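PDB 5MGY: FAD:protein FMN transferase from Pseudomonas stutzeri ATCC 14405 = CCUG 16156, which probably transfers FMN from FAD to a threonine side chain of target proteins, releasing AMP in a magnesium-dependent reaction. Local coordinates for residues 103-108 with 127-132; 288-293 with 310-315; 79-84 with 138-143; 158-163 with 182-187. All coordinates share one frame; numbering follows the deposited sequence.

Interaction 1. Residues 103-108 with 127-132; sequences EPLLNL and SAARAL. Unlike the reference sequence in segment 127-132: Ser127 (reference Arg).
The methyl of Ala129 is met by three side chains of helix 103-108. Leu105 comes nearest, its CD2 lying 3.9 Å from Ala129 CB; Pro104 CB lies 4.3 Å from Ala129 CB, and Leu108 CD2 reaches the same methyl more loosely. Alanine suits this place because a small side chain lets the backbones draw together, with Pro104 CA and Ala129 CA 5.8 Å apart. Leu105 also uses its second branch, placing CD1 4.1 Å from Arg130 CG. Its CG stands anti to the carbonyl carbon (chi1 -66°), which carries the fork toward the partner helix although the CB itself does not head straight there. Arg130 starts out away from the contact and offers only the aliphatic root of its chain. At the other end of the patch Pro104 CG packs 4.3 Å from Leu132 CB. No hydrogen bond crosses, so van der Waals packing, mostly of apolar side chains, holds the fit. Behind these contacts, Pro104 sits in the first turn of its helix, where a missing N-H costs no helical bond, while its O accepts from Leu108 N. The short segments run nearly antiparallel, at 150°, with axes 8.8 Å apart. Leu108 continues onto Ile126 and Asp125 of helix 123-131 and onto Pro121, while Leu106 of helix 103-108 packs on Leu245 and Glu103 on Thr55 and Pro113.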
loop_
_atom_site.group_PDB
_atom_site.type_symbol
_atom_site.label_atom_id
_atom_site.label_comp_id
_atom_site.label_asym_id
_atom_site.label_seq_id
_atom_site.Cartn_x
_atom_site.Cartn_y
_atom_site.Cartn_z
ATOM N N GLU A 103 -13.122 8.153 1.999
ATOM C CA GLU A 103 -14.217 7.206 1.765
ATOM C C GLU A 103 -15.512 7.833 1.224
ATOM O O GLU A 103 -16.147 7.223 0.379
ATOM C CB GLU A 103 -14.484 6.343 3.020
ATOM C CG GLU A 103 -15.590 5.293 2.901
ATOM C CD GLU A 103 -15.161 3.838 2.691
ATOM O OE1 GLU A 103 -14.147 3.472 2.031
ATOM O OE2 GLU A 103 -15.954 3.013 3.166
ATOM N N PRO A 104 -15.883 9.046 1.686
ATOM C CA PRO A 104 -17.050 9.707 1.113
ATOM C C PRO A 104 -16.871 10.116 -0.323
ATOM O O PRO A 104 -17.850 10.117 -1.053
ATOM C CB PRO A 104 -17.229 10.939 1.986
ATOM C CG PRO A 104 -16.530 10.596 3.278
ATOM C CD PRO A 104 -15.332 9.816 2.816
ATOM N N LEU A 105 -15.665 10.455 -0.756
ATOM C CA LEU A 105 -15.492 10.783 -2.164
ATOM C C LEU A 105 -15.406 9.493 -2.953
ATOM O O LEU A 105 -15.855 9.434 -4.100
ATOM C CB LEU A 105 -14.258 11.634 -2.402
ATOM C CG LEU A 105 -14.283 13.026 -1.823
ATOM C CD1 LEU A 105 -12.862 13.562 -1.771
ATOM C CD2 LEU A 105 -15.152 13.910 -2.669
ATOM N N LEU A 106 -14.844 8.454 -2.354
ATOM C CA LEU A 106 -14.841 7.141 -3.025
ATOM C C LEU A 106 -16.287 6.629 -3.245
ATOM O O LEU A 106 -16.665 6.335 -4.378
ATOM C CB LEU A 106 -13.993 6.067 -2.270
ATOM C CG LEU A 106 -12.463 6.172 -2.138
ATOM C CD1 LEU A 106 -11.928 5.083 -1.185
ATOM C CD2 LEU A 106 -11.781 6.150 -3.507
ATOM N N ASN A 107 -17.095 6.542 -2.183
ATOM C CA ASN A 107 -18.508 6.149 -2.324
ATOM C C ASN A 107 -19.306 7.065 -3.232
ATOM O O ASN A 107 -20.211 6.605 -3.888
ATOM C CB ASN A 107 -19.185 6.016 -0.966
ATOM C CG ASN A 107 -18.708 4.774 -0.196
ATOM O OD1 ASN A 107 -18.293 3.773 -0.779
ATOM N ND2 ASN A 107 -18.767 4.836 1.124
ATOM N N LEU A 108 -18.927 8.335 -3.319
ATOM C CA LEU A 108 -19.539 9.226 -4.276
ATOM C C LEU A 108 -19.188 8.872 -5.699
ATOM O O LEU A 108 -20.055 8.871 -6.553
ATOM C CB LEU A 108 -19.135 10.660 -4.031
ATOM C CG LEU A 108 -19.879 11.620 -4.934
ATOM C CD1 LEU A 108 -21.347 11.602 -4.550
ATOM C CD2 LEU A 108 -19.282 13.019 -4.846
ATOM N N SER A 127 -18.612 19.070 -3.427
ATOM C CA SER A 127 -18.383 20.131 -2.440
ATOM C C SER A 127 -18.829 19.705 -1.026
ATOM O O SER A 127 -18.116 19.958 -0.043
ATOM C CB SER A 127 -19.117 21.396 -2.869
ATOM O OG SER A 127 -18.934 22.435 -1.924
ATOM N N ALA A 128 -19.977 19.009 -0.979
ATOM C CA ALA A 128 -20.590 18.426 0.260
ATOM C C ALA A 128 -19.769 17.293 0.851
ATOM O O ALA A 128 -19.557 17.225 2.057
ATOM C CB ALA A 128 -22.012 17.907 -0.013
ATOM N N ALA A 129 -19.349 16.367 0.002
ATOM C CA ALA A 129 -18.524 15.274 0.450
ATOM C C ALA A 129 -17.123 15.734 0.907
ATOM O O ALA A 129 -16.635 15.269 1.912
ATOM C CB ALA A 129 -18.453 14.193 -0.620
ATOM N N ARG A 130 -16.486 16.672 0.213
ATOM C CA ARG A 130 -15.197 17.186 0.670
ATOM C C ARG A 130 -15.282 17.797 2.052
ATOM O O ARG A 130 -14.322 17.759 2.796
ATOM C CB ARG A 130 -14.557 18.168 -0.330
ATOM C CG ARG A 130 -13.368 17.573 -1.121
ATOM C CD ARG A 130 -12.631 18.594 -1.999
ATOM N NE ARG A 130 -13.627 19.395 -2.729
ATOM C CZ ARG A 130 -13.983 20.669 -2.493
ATOM N NH1 ARG A 130 -13.404 21.419 -1.553
ATOM N NH2 ARG A 130 -14.944 21.216 -3.239
ATOM N N ALA A 131 -16.421 18.364 2.420
ATOM C CA ALA A 131 -16.583 18.885 3.806
ATOM C C ALA A 131 -16.613 17.787 4.882
ATOM O O ALA A 131 -16.324 18.092 6.006
ATOM C CB ALA A 131 -17.794 19.778 3.921
ATOM N N LEU A 132 -16.917 16.532 4.508
ATOM C CA LEU A 132 -16.742 15.356 5.385
ATOM C C LEU A 132 -15.355 14.690 5.348
ATOM O O LEU A 132 -15.186 13.589 5.919
ATOM C CB LEU A 132 -17.790 14.271 5.070
ATOM C CG LEU A 132 -19.255 14.729 4.917
ATOM C CD1 LEU A 132 -20.235 13.599 4.534
ATOM C CD2 LEU A 132 -19.602 15.511 6.200
#

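Interaction 2. Residues 288-293 with 310-315; sequences LAERNG and STKAFD
Ala289 and Thr311 meet methyl to methyl, Ala289 CB lying 3.7 Å from Thr311 CG2. Threonine suits the position because its two branches do different work. CG2 is the apolar branch that faces helix 267-292, whereas OG1, set between the backbone N and the carbonyl carbon (chi1 66°), turns back to its own helix and accepts from Phe314 N at 3.1 Å, with a nearly straight N-H angle of 164°. This is an N-cap bond, and the same hydroxyl also hydrogen-bonds Ile294 O. Glu290 runs past Thr311 in the opposite direction and bends at chi2, bringing its carboxylate beside the first turn of helix 312-318. There OE2 is modelled as acceptor for Lys312 N, but this oxygen crowds Lys312 CB and its exact place is doubtful. An acceptor at a helix start is probably favourable, since the first N-H groups have no carbonyl of a preceding turn to bond. The Lys312 side chain crosses that of Glu290 at about a right angle, and the two charges are not in contact in the model. Farther along, the methyl of Ala313 lies against the backbone of Gly293, its CB 3.4 Å from Gly293 O; a short side chain fits this close approach. Gly293 has a positive phi of 76°, easily taken by glycine, and ends its helix as the C' residue of a Schellman motif, with Ile294 N bonded to Ala289 O. A Schellman-terminated helix thus abuts the capped start of another, the two joined through the hairpin of strands 295-301 and 306-310.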
loop_
_atom_site.group_PDB
_atom_site.type_symbol
_atom_site.label_atom_id
_atom_site.label_comp_id
_atom_site.label_asym_id
_atom_site.label_seq_id
_atom_site.Cartn_x
_atom_site.Cartn_y
_atom_site.Cartn_z
ATOM N N LEU A 288 8.930 15.491 -5.163
ATOM C CA LEU A 288 8.741 15.028 -3.754
ATOM C C LEU A 288 9.723 13.899 -3.459
ATOM O O LEU A 288 10.493 13.952 -2.481
ATOM C CB LEU A 288 7.285 14.577 -3.478
ATOM C CG LEU A 288 7.023 14.171 -2.014
ATOM C CD1 LEU A 288 6.787 15.359 -1.114
ATOM C CD2 LEU A 288 5.869 13.211 -1.945
ATOM N N ALA A 289 9.728 12.922 -4.343
ATOM C CA ALA A 289 10.561 11.784 -4.103
ATOM C C ALA A 289 12.020 12.180 -3.915
ATOM O O ALA A 289 12.642 11.710 -2.962
ATOM C CB ALA A 289 10.416 10.735 -5.184
ATOM N N GLU A 290 12.526 13.090 -4.781
ATOM C CA GLU A 290 13.897 13.627 -4.679
ATOM C C GLU A 290 14.074 14.491 -3.418
ATOM O O GLU A 290 15.107 14.391 -2.718
ATOM C CB GLU A 290 14.259 14.435 -5.910
ATOM C CG GLU A 290 15.589 14.040 -6.509
ATOM C CD GLU A 290 15.522 12.760 -7.310
ATOM O OE1 GLU A 290 14.636 12.651 -8.183
ATOM O OE2 GLU A 290 16.363 11.872 -7.074
ATOM N N ARG A 291 13.071 15.322 -3.130
ATOM C CA ARG A 291 13.133 16.169 -1.970
ATOM C C ARG A 291 13.288 15.321 -0.722
ATOM O O ARG A 291 14.166 15.589 0.087
ATOM C CB ARG A 291 11.894 17.034 -1.883
ATOM C CG ARG A 291 11.971 18.089 -0.823
ATOM C CD ARG A 291 10.598 18.706 -0.622
ATOM N NE ARG A 291 9.792 18.007 0.411
ATOM C CZ ARG A 291 8.481 18.188 0.646
ATOM N NH1 ARG A 291 7.766 19.056 -0.071
ATOM N NH2 ARG A 291 7.852 17.487 1.601
ATOM N N ASN A 292 12.467 14.284 -0.583
ATOM C CA ASN A 292 12.467 13.481 0.651
ATOM C C ASN A 292 13.403 12.286 0.588
ATOM O O ASN A 292 13.508 11.535 1.552
ATOM C CB ASN A 292 11.090 12.917 0.942
ATOM C CG ASN A 292 10.032 13.957 1.065
ATOM O OD1 ASN A 292 10.282 15.140 1.142
ATOM N ND2 ASN A 292 8.821 13.510 1.062
ATOM N N GLY A 293 14.033 12.069 -0.551
ATOM C CA GLY A 293 14.974 10.973 -0.678
ATOM C C GLY A 293 14.372 9.584 -0.817
ATOM O O GLY A 293 14.922 8.631 -0.322
ATOM N N SER A 310 13.770 6.916 -12.587
ATOM C CA SER A 310 14.153 6.402 -11.293
ATOM C C SER A 310 14.651 7.618 -10.506
ATOM O O SER A 310 14.907 8.628 -11.084
ATOM C CB SER A 310 15.213 5.264 -11.455
ATOM O OG SER A 310 16.516 5.725 -11.849
ATOM N N THR A 311 14.709 7.546 -9.195
ATOM C CA THR A 311 15.205 8.654 -8.423
ATOM C C THR A 311 16.640 8.408 -8.160
ATOM O O THR A 311 17.194 7.374 -8.512
ATOM C CB THR A 311 14.469 8.801 -7.069
ATOM O OG1 THR A 311 14.752 7.663 -6.229
ATOM C CG2 THR A 311 12.957 8.974 -7.304
ATOM N N LYS A 312 17.219 9.385 -7.509
ATOM C CA LYS A 312 18.568 9.352 -7.026
ATOM C C LYS A 312 18.797 8.275 -5.981
ATOM O O LYS A 312 19.754 7.522 -6.098
ATOM C CB LYS A 312 18.864 10.726 -6.455
ATOM C CG LYS A 312 20.260 10.945 -5.947
ATOM C CD LYS A 312 20.429 12.364 -5.410
ATOM C CE LYS A 312 20.144 13.422 -6.484
ATOM N NZ LYS A 312 20.583 14.771 -6.067
ATOM N N ALA A 313 17.919 8.208 -4.973
ATOM C CA ALA A 313 18.007 7.198 -3.898
ATOM C C ALA A 313 17.872 5.797 -4.473
ATOM O O ALA A 313 18.562 4.882 -4.022
ATOM C CB ALA A 313 16.963 7.442 -2.802
ATOM N N PHE A 314 16.992 5.629 -5.457
ATOM C CA PHE A 314 16.836 4.346 -6.146
ATOM C C PHE A 314 18.104 3.943 -6.877
ATOM O O PHE A 314 18.451 2.756 -6.928
ATOM C CB PHE A 314 15.697 4.429 -7.147
ATOM C CG PHE A 314 15.421 3.157 -7.894
ATOM C CD1 PHE A 314 16.134 2.819 -9.034
ATOM C CD2 PHE A 314 14.397 2.335 -7.497
ATOM C CE1 PHE A 314 15.835 1.647 -9.737
ATOM C CE2 PHE A 314 14.082 1.161 -8.174
ATOM C CZ PHE A 314 14.805 0.811 -9.302
ATOM N N ASP A 315 18.769 4.934 -7.485
ATOM C CA ASP A 315 19.976 4.693 -8.296
ATOM C C ASP A 315 21.193 4.280 -7.433
ATOM O O ASP A 315 21.904 3.338 -7.822
ATOM C CB ASP A 315 20.269 5.888 -9.235
ATOM C CG ASP A 315 19.347 5.929 -10.465
ATOM O OD1 ASP A 315 18.787 4.877 -10.846
ATOM O OD2 ASP A 315 19.175 7.023 -11.053
#

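Interaction 3. Residues 79-84 with 138-143; sequences MVRELV and LSIDGD
Leu138 and Ile140 lean on Val84 and Arg81, packing helix 78-93 against an edge strand of the small three-stranded antiparallel sheet; the short axes are 9.5 Å apart. In Leu138, CG stands anti to the backbone N (chi1 -174°), which sends CD2 out to meet Val84 CG1 tip to tip at 3.7 Å. Ser139 faces away, as alternation along a strand requires, and pairs through its backbone with Cys146, whose disulfide to Cys73 ties two strands of the sheet together. Ile140 returns to the helix: its CD1 slides past Val84, 3.9 Å from Val84 CG1, and also lies 3.7 Å from Arg81 O, while its CG1 crosses the aliphatic part of Arg81. The beta-branched Val84 and Ile140 suit the place, giving broad apolar surfaces with few rotamers to lose. The chain then turns at Gly142, whose positive phi of 59° is easy for glycine, and Asp143; their angles are consistent with a type II' turn leading into strand 144-147. Over this turn lies the guanidinium of Arg81, with Asp143 CA above one face, 3.8 Å from Arg81 CZ. If Arg81 gave way to an alanine, Asp78 would probably lose its salt-bridge partner and the backbone at Asp143 the flat group it rests on. Arg81 NE comes within 3.4 Å of Asp143 O, but at a poor angle for bonding, and instead hydrogen-bonds Met76 O.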
loop_
_atom_site.group_PDB
_atom_site.type_symbol
_atom_site.label_atom_id
_atom_site.label_comp_id
_atom_site.label_asym_id
_atom_site.label_seq_id
_atom_site.Cartn_x
_atom_site.Cartn_y
_atom_site.Cartn_z
ATOM N N MET A 79 -4.274 -1.422 16.279
ATOM C CA MET A 79 -4.028 -1.349 14.846
ATOM C C MET A 79 -4.503 -0.061 14.246
ATOM O O MET A 79 -3.779 0.538 13.437
ATOM C CB MET A 79 -4.745 -2.426 14.060
ATOM C CG MET A 79 -3.967 -3.685 13.943
ATOM S SD MET A 79 -4.875 -4.819 12.879
ATOM C CE MET A 79 -3.993 -6.344 13.364
ATOM N N VAL A 80 -5.749 0.313 14.560
ATOM C CA VAL A 80 -6.398 1.416 13.873
ATOM C C VAL A 80 -5.653 2.686 14.243
ATOM O O VAL A 80 -5.408 3.535 13.387
ATOM C CB VAL A 80 -7.869 1.513 14.233
ATOM C CG1 VAL A 80 -8.459 2.813 13.709
ATOM C CG2 VAL A 80 -8.618 0.348 13.676
ATOM N N ARG A 81 -5.271 2.782 15.508
ATOM C CA ARG A 81 -4.543 3.930 16.015
ATOM C C ARG A 81 -3.115 3.931 15.553
ATOM O O ARG A 81 -2.597 4.983 15.245
ATOM C CB ARG A 81 -4.636 4.033 17.541
ATOM C CG ARG A 81 -5.937 4.705 17.929
ATOM C CD ARG A 81 -6.287 4.732 19.415
ATOM N NE ARG A 81 -6.408 3.388 20.000
ATOM C CZ ARG A 81 -5.418 2.733 20.619
ATOM N NH1 ARG A 81 -4.192 3.288 20.734
ATOM N NH2 ARG A 81 -5.650 1.509 21.109
ATOM N N GLU A 82 -2.475 2.768 15.483
ATOM C CA GLU A 82 -1.163 2.694 14.874
ATOM C C GLU A 82 -1.242 3.242 13.407
ATOM O O GLU A 82 -0.452 4.077 13.003
ATOM C CB GLU A 82 -0.586 1.247 14.933
ATOM C CG GLU A 82 0.948 1.170 14.758
ATOM C CD GLU A 82 1.511 -0.219 14.457
ATOM O OE1 GLU A 82 2.650 -0.329 13.875
ATOM O OE2 GLU A 82 0.814 -1.192 14.824
ATOM N N LEU A 83 -2.226 2.801 12.656
ATOM C CA LEU A 83 -2.312 3.143 11.283
ATOM C C LEU A 83 -2.714 4.571 11.075
ATOM O O LEU A 83 -2.264 5.191 10.111
ATOM C CB LEU A 83 -3.327 2.246 10.561
ATOM C CG LEU A 83 -2.958 0.783 10.317
ATOM C CD1 LEU A 83 -3.750 0.306 9.136
ATOM C CD2 LEU A 83 -1.505 0.561 9.987
ATOM N N VAL A 84 -3.589 5.098 11.939
ATOM C CA VAL A 84 -3.990 6.501 11.853
ATOM C C VAL A 84 -2.780 7.342 12.060
ATOM O O VAL A 84 -2.567 8.282 11.361
ATOM C CB VAL A 84 -5.109 6.874 12.870
ATOM C CG1 VAL A 84 -5.179 8.385 13.085
ATOM C CG2 VAL A 84 -6.459 6.351 12.362
ATOM N N LEU A 138 -8.973 14.425 12.222
ATOM C CA LEU A 138 -8.842 13.152 12.873
ATOM C C LEU A 138 -7.796 13.297 13.935
ATOM O O LEU A 138 -6.740 13.856 13.691
ATOM C CB LEU A 138 -8.395 12.152 11.842
ATOM C CG LEU A 138 -8.290 10.687 12.149
ATOM C CD1 LEU A 138 -9.668 10.218 12.518
ATOM C CD2 LEU A 138 -7.802 9.941 10.932
ATOM N N SER A 139 -8.085 12.835 15.135
ATOM C CA SER A 139 -7.096 12.893 16.213
ATOM C C SER A 139 -7.196 11.698 17.159
ATOM O O SER A 139 -8.220 10.994 17.245
ATOM C CB SER A 139 -7.211 14.191 16.987
ATOM O OG SER A 139 -8.509 14.374 17.526
ATOM N N ILE A 140 -6.097 11.452 17.868
ATOM C CA ILE A 140 -5.994 10.291 18.764
ATOM C C ILE A 140 -5.962 10.844 20.167
ATOM O O ILE A 140 -5.261 11.779 20.447
ATOM C CB ILE A 140 -4.719 9.506 18.483
ATOM C CG1 ILE A 140 -4.926 8.600 17.306
ATOM C CG2 ILE A 140 -4.322 8.666 19.659
ATOM C CD1 ILE A 140 -3.603 8.199 16.656
ATOM N N ASP A 141 -6.718 10.241 21.053
ATOM C CA ASP A 141 -6.766 10.703 22.439
ATOM C C ASP A 141 -6.789 9.481 23.318
ATOM O O ASP A 141 -7.800 8.782 23.425
ATOM C CB ASP A 141 -7.987 11.535 22.702
ATOM C CG ASP A 141 -7.904 12.229 23.994
ATOM O OD1 ASP A 141 -7.498 13.390 23.985
ATOM O OD2 ASP A 141 -8.243 11.656 25.027
ATOM N N GLY A 142 -5.636 9.176 23.880
ATOM C CA GLY A 142 -5.501 7.973 24.620
ATOM C C GLY A 142 -5.812 6.832 23.700
ATOM O O GLY A 142 -5.189 6.715 22.660
ATOM N N ASP A 143 -6.787 6.022 24.060
ATOM C CA ASP A 143 -7.172 4.875 23.288
ATOM C C ASP A 143 -8.382 5.222 22.424
ATOM O O ASP A 143 -9.031 4.323 21.869
ATOM C CB ASP A 143 -7.463 3.701 24.220
ATOM C CG ASP A 143 -8.700 3.968 25.207
ATOM O OD1 ASP A 143 -8.764 5.060 25.883
ATOM O OD2 ASP A 143 -9.605 3.076 25.291
#

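Interaction 4. Residues 158-163 with 182-187; sequences IAAGYA and EITGEL
Glu186 lies along the first turn of helix 159-173 and touches Ala160 and Gly161. Its CB is 4.2 Å from Gly161 N; its CG, anti to the carbonyl carbon (chi1 -81°), approaches Gly161 N more closely, at 3.9 Å. The Glu186 methylenes thus lie directly on the glycine backbone. After a bend at chi2, CD reaches the methyl of Ala160, and OE1 ends 3.4 Å from Ala160 CB. The other oxygen, OE2, is hydrogen-bonded to Ser225 OG. The Glu186 side chain, about 5 Å from the magnesium ion that Ser157, Asp271 and Thr275 bind, is placed as a second-shell group would be, and Asp271 OD1 accepts from Gly161 N. Glu186 closes a type I' turn that starts at Ile183, the tight link of the hairpin formed by strands 179-183 and 186-190 in the large antiparallel sheet; Ile183 N bonds to Glu186 O at 2.8 Å. Thr184 and Gly185 both take positive phi, comfortable for the glycine and unusual for a beta-branched residue. Thr184 OG1 donates to Ile183 O at 3.0 Å, from the side of the carbonyl and tilted 34° from its plane, and lies 3.4 Å from Ala160 CB. Exchanging Thr184 for an alanine is likely to leave Ile183 O without this hydroxyl and open a gap beside the Ala160 methyl. One turn along the helix, Ile183 extends CD1 to 3.7 Å from Ala163 CB, a methyl small enough to let helix and sheet lie close.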
loop_
_atom_site.group_PDB
_atom_site.type_symbol
_atom_site.label_atom_id
_atom_site.label_comp_id
_atom_site.label_asym_id
_atom_site.label_seq_id
_atom_site.Cartn_x
_atom_site.Cartn_y
_atom_site.Cartn_z
ATOM N N ILE A 158 -2.562 1.830 2.719
ATOM C CA ILE A 158 -1.531 1.160 3.585
ATOM C C ILE A 158 -1.719 -0.266 4.190
ATOM O O ILE A 158 -0.743 -0.835 4.734
ATOM C CB ILE A 158 -1.045 2.057 4.738
ATOM C CG1 ILE A 158 -2.173 2.620 5.559
ATOM C CG2 ILE A 158 -0.306 3.198 4.168
ATOM C CD1 ILE A 158 -1.718 3.408 6.813
ATOM N N ALA A 159 -2.912 -0.850 4.109
ATOM C CA ALA A 159 -3.175 -2.160 4.825
ATOM C C ALA A 159 -2.243 -3.309 4.389
ATOM O O ALA A 159 -1.613 -3.931 5.219
ATOM C CB ALA A 159 -4.612 -2.590 4.688
ATOM N N ALA A 160 -2.134 -3.555 3.084
ATOM C CA ALA A 160 -1.308 -4.656 2.573
ATOM C C ALA A 160 0.139 -4.527 3.025
ATOM O O ALA A 160 0.763 -5.483 3.455
ATOM C CB ALA A 160 -1.391 -4.727 1.056
ATOM N N GLY A 161 0.653 -3.328 2.989
ATOM C CA GLY A 161 1.984 -3.148 3.475
ATOM C C GLY A 161 2.249 -3.365 4.939
ATOM O O GLY A 161 3.345 -3.813 5.293
ATOM N N TYR A 162 1.304 -2.894 5.761
ATOM C CA TYR A 162 1.263 -3.124 7.188
ATOM C C TYR A 162 1.213 -4.637 7.462
ATOM O O TYR A 162 1.990 -5.138 8.265
ATOM C CB TYR A 162 0.042 -2.437 7.749
ATOM C CG TYR A 162 -0.126 -2.572 9.224
ATOM C CD1 TYR A 162 0.883 -2.179 10.092
ATOM C CD2 TYR A 162 -1.341 -3.087 9.776
ATOM C CE1 TYR A 162 0.700 -2.273 11.463
ATOM C CE2 TYR A 162 -1.537 -3.182 11.145
ATOM C CZ TYR A 162 -0.512 -2.781 11.979
ATOM O OH TYR A 162 -0.679 -2.871 13.326
ATOM N N ALA A 163 0.351 -5.344 6.739
ATOM C CA ALA A 163 0.190 -6.792 6.849
ATOM C C ALA A 163 1.522 -7.523 6.636
ATOM O O ALA A 163 1.824 -8.455 7.361
ATOM C CB ALA A 163 -0.887 -7.306 5.881
ATOM N N GLU A 182 4.847 -11.899 0.353
ATOM C CA GLU A 182 4.117 -11.028 -0.560
ATOM C C GLU A 182 2.610 -11.055 -0.284
ATOM O O GLU A 182 2.022 -12.121 -0.311
ATOM C CB GLU A 182 4.448 -11.403 -2.004
ATOM C CG GLU A 182 3.508 -10.830 -3.099
ATOM C CD GLU A 182 2.366 -11.800 -3.528
ATOM O OE1 GLU A 182 1.206 -11.421 -3.724
ATOM O OE2 GLU A 182 2.560 -13.005 -3.678
ATOM N N ILE A 183 1.987 -9.893 -0.038
ATOM C CA ILE A 183 0.542 -9.825 0.234
ATOM C C ILE A 183 -0.021 -8.871 -0.788
ATOM O O ILE A 183 0.293 -7.708 -0.740
ATOM C CB ILE A 183 0.245 -9.394 1.674
ATOM C CG1 ILE A 183 0.881 -10.420 2.634
ATOM C CG2 ILE A 183 -1.261 -9.279 1.927
ATOM C CD1 ILE A 183 0.902 -10.018 4.099
ATOM N N THR A 184 -0.808 -9.386 -1.749
ATOM C CA THR A 184 -1.487 -8.581 -2.822
ATOM C C THR A 184 -0.568 -7.595 -3.465
ATOM O O THR A 184 -0.931 -6.437 -3.671
ATOM C CB THR A 184 -2.735 -7.790 -2.364
ATOM O OG1 THR A 184 -2.350 -6.614 -1.664
ATOM C CG2 THR A 184 -3.602 -8.620 -1.469
ATOM N N GLY A 185 0.648 -8.028 -3.749
ATOM C CA GLY A 185 1.596 -7.249 -4.492
ATOM C C GLY A 185 2.640 -6.549 -3.673
ATOM O O GLY A 185 3.790 -6.503 -4.081
ATOM N N GLU A 186 2.278 -6.009 -2.522
ATOM C CA GLU A 186 3.287 -5.494 -1.584
ATOM C C GLU A 186 4.136 -6.655 -1.083
ATOM O O GLU A 186 3.635 -7.738 -0.851
ATOM C CB GLU A 186 2.638 -4.784 -0.363
ATOM C CG GLU A 186 2.210 -3.360 -0.627
ATOM C CD GLU A 186 1.176 -3.231 -1.712
ATOM O OE1 GLU A 186 0.356 -4.169 -1.832
ATOM O OE2 GLU A 186 1.169 -2.199 -2.447
ATOM N N LEU A 187 5.426 -6.413 -0.906
ATOM C CA LEU A 187 6.304 -7.416 -0.398
ATOM C C LEU A 187 7.560 -6.900 0.210
ATOM O O LEU A 187 7.960 -5.763 0.013
ATOM C CB LEU A 187 6.636 -8.424 -1.474
ATOM C CG LEU A 187 7.421 -8.089 -2.736
ATOM C CD1 LEU A 187 8.922 -7.910 -2.479
ATOM C CD2 LEU A 187 7.210 -9.221 -3.760
#

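Interaction 4 is the buried contact of the set, joining a helix to the large antiparallel sheet beside the magnesium site; polar and aliphatic side chains there both face small helical residues. Interaction 3 lies at the surface and sets a helix on the smaller sheet, mixing aliphatic packing with a guanidinium over a turn. The two touch: Glu82 OE2 and Tyr162 OH are 2.7 Å apart, a probable hydrogen bond, and Leu83 packs on the Tyr162 ring. Interactions 1 and 2 are partly buried helix-helix contacts lying away from the metal, the first without a hydrogen bond and mostly apolar, the second built round the end of one helix and the capped start of another. Along the chain, interaction 1 is nested within the loop that interaction 3 closes.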